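Local coordinates for protein ribosomal processing cysteine protease Prp (Streptococcus mutans, PDB 2G0I) that probably acts as a cysteine protease that trims a ribosomal protein during ribosome biogenesis, at residues L47-L52 with Y100-L105. Sequence-based numbering, arbitrary orientation.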
# COMPACT_ATOMS: atom_id res chain seq x y z
N LEU B 47 11.26 2.69 -13.07
CA LEU B 47 9.84 2.50 -13.37
C LEU B 47 9.24 3.78 -13.90
O LEU B 47 9.30 4.83 -13.25
CB LEU B 47 9.10 2.06 -12.09
CG LEU B 47 9.46 0.64 -11.65
CD1 LEU B 47 8.95 0.42 -10.23
CD2 LEU B 47 8.88 -0.41 -12.63
N GLU B 48 8.58 3.67 -15.05
CA GLU B 48 8.01 4.83 -15.70
C GLU B 48 6.49 4.83 -15.74
O GLU B 48 5.90 5.88 -15.65
CB GLU B 48 8.55 4.99 -17.13
CG GLU B 48 10.07 5.30 -17.11
CD GLU B 48 10.48 6.29 -18.19
OE1 GLU B 48 11.36 7.13 -17.92
OE2 GLU B 48 9.93 6.21 -19.28
N SER B 49 5.88 3.65 -15.89
CA SER B 49 4.42 3.58 -15.93
C SER B 49 3.86 2.25 -15.47
O SER B 49 4.53 1.22 -15.51
CB SER B 49 3.90 3.89 -17.34
OG SER B 49 4.27 2.87 -18.27
N VAL B 50 2.60 2.28 -15.07
CA VAL B 50 1.88 1.04 -14.79
C VAL B 50 0.46 1.20 -15.28
O VAL B 50 -0.16 2.28 -15.12
CB VAL B 50 1.96 0.61 -13.28
CG1 VAL B 50 1.35 1.69 -12.41
CG2 VAL B 50 1.20 -0.71 -13.06
N GLU B 51 -0.03 0.15 -15.93
CA GLU B 51 -1.35 0.14 -16.48
C GLU B 51 -2.09 -1.02 -15.86
O GLU B 51 -1.56 -2.13 -15.87
CB GLU B 51 -1.27 0.04 -18.01
CG GLU B 51 -2.62 -0.15 -18.68
CD GLU B 51 -2.50 -0.30 -20.21
OE1 GLU B 51 -1.51 0.19 -20.79
OE2 GLU B 51 -3.41 -0.91 -20.81
N LEU B 52 -3.27 -0.79 -15.30
CA LEU B 52 -4.06 -1.90 -14.75
C LEU B 52 -5.43 -2.01 -15.36
O LEU B 52 -6.07 -0.99 -15.59
CB LEU B 52 -4.20 -1.79 -13.24
CG LEU B 52 -2.89 -1.82 -12.46
CD1 LEU B 52 -2.57 -0.39 -12.08
CD2 LEU B 52 -2.98 -2.69 -11.26
N TYR B 100 -10.07 0.53 -15.93
CA TYR B 100 -8.77 0.86 -16.51
C TYR B 100 -8.10 1.95 -15.66
O TYR B 100 -8.75 2.91 -15.20
CB TYR B 100 -8.97 1.36 -17.94
CG TYR B 100 -7.71 1.83 -18.61
CD1 TYR B 100 -6.83 0.92 -19.18
CD2 TYR B 100 -7.38 3.19 -18.64
CE1 TYR B 100 -5.66 1.33 -19.77
CE2 TYR B 100 -6.17 3.63 -19.24
CZ TYR B 100 -5.32 2.67 -19.81
OH TYR B 100 -4.14 3.04 -20.42
N MSE B 101 -6.79 1.82 -15.48
CA MSE B 101 -6.02 2.83 -14.79
C MSE B 101 -4.62 2.84 -15.38
O MSE B 101 -4.03 1.79 -15.64
CB MSE B 101 -5.96 2.50 -13.31
CG MSE B 101 -5.23 3.50 -12.47
SE MSE B 101 -5.07 2.86 -10.58
CE MSE B 101 -6.76 2.13 -10.30
N LYS B 102 -4.09 4.03 -15.62
CA LYS B 102 -2.72 4.10 -16.02
C LYS B 102 -2.07 5.26 -15.29
O LYS B 102 -2.56 6.41 -15.36
CB LYS B 102 -2.61 4.25 -17.53
CG LYS B 102 -1.14 4.32 -17.97
CD LYS B 102 -0.99 4.25 -19.49
CE LYS B 102 0.47 4.12 -19.82
NZ LYS B 102 0.72 3.97 -21.26
N ILE B 103 -1.00 4.95 -14.56
CA ILE B 103 -0.17 5.97 -13.89
C ILE B 103 1.05 6.12 -14.77
O ILE B 103 1.72 5.13 -15.05
CB ILE B 103 0.27 5.51 -12.49
CG1 ILE B 103 -0.99 5.23 -11.66
CG2 ILE B 103 1.19 6.56 -11.80
CD1 ILE B 103 -0.79 4.18 -10.55
N ASP B 104 1.34 7.34 -15.22
CA ASP B 104 2.40 7.48 -16.22
C ASP B 104 3.32 8.62 -15.81
O ASP B 104 2.86 9.76 -15.70
CB ASP B 104 1.79 7.70 -17.58
CG ASP B 104 2.82 7.61 -18.72
OD1 ASP B 104 4.04 7.55 -18.48
OD2 ASP B 104 2.37 7.59 -19.88
N LEU B 105 4.57 8.29 -15.55
CA LEU B 105 5.59 9.27 -15.13
C LEU B 105 6.54 9.62 -16.29
O LEU B 105 7.49 10.39 -16.11
CB LEU B 105 6.43 8.74 -13.95
CG LEU B 105 5.81 8.42 -12.59
CD1 LEU B 105 6.84 7.85 -11.71
CD2 LEU B 105 5.23 9.67 -11.91
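V50 and I103, and likewise L52 and M101, face each other as hydrogen-bonded pairs of two antiparallel strand segments whose axes, taken N to C, lie 177° apart and approach to 4.6 Å. V50 N donates to I103 O at 3.0 Å and I103 N returns a bond to V50 O at 2.9 Å; L52 and M101 repeat the exchange, and L105 N adds a fifth bond, to E48 O at 2.8 Å. Between them, S49 with D104 and E51 with K102 form non-hydrogen-bonded pairs, where CA-H groups touch carbonyl oxygens.

The alternation of strand residues separates an apolar face from a polar one. On the apolar face V50 and I103 lie side by side: V50 CG1, set between its backbone N and carbonyl carbon (chi1 61°), meets I103 CD1 at 3.8 Å. Both are beta-branched, a shape that suits extended backbone. Next to them the selenium of M101, a selenomethionine, comes within 4.4 Å of L52 CD1. On the other face E51, Y100 and K102 are partly exposed, which suits long polar or amphipathic chains. E51 OE2 lies 3.3 Å from Y100 CE1, near the ring plane, where the slightly positive C-H rim probably favours it weakly; the carboxylate is turned 65° from the ring. K102 NZ stays 4.4 Å from E51 OE1, beyond a salt bridge, though the opposite charges probably still attract weakly. The small S49 fits its close pairing, CB lying near I103 O and D104 OD1; the latter is hydrogen-bonded to S106 OG. E48, in a classic beta bulge with S49 opposite I41, is buried, its charge met by salt bridges from OE2 to R43 and OE1 to K111.

These are inner strands of the mixed sheet in a two-layer alpha-beta sandwich: strand 36-43 flanks 47-52, strand 90-94 borders 100-104, and helix 114-133 packs on L47 and L105 through F120.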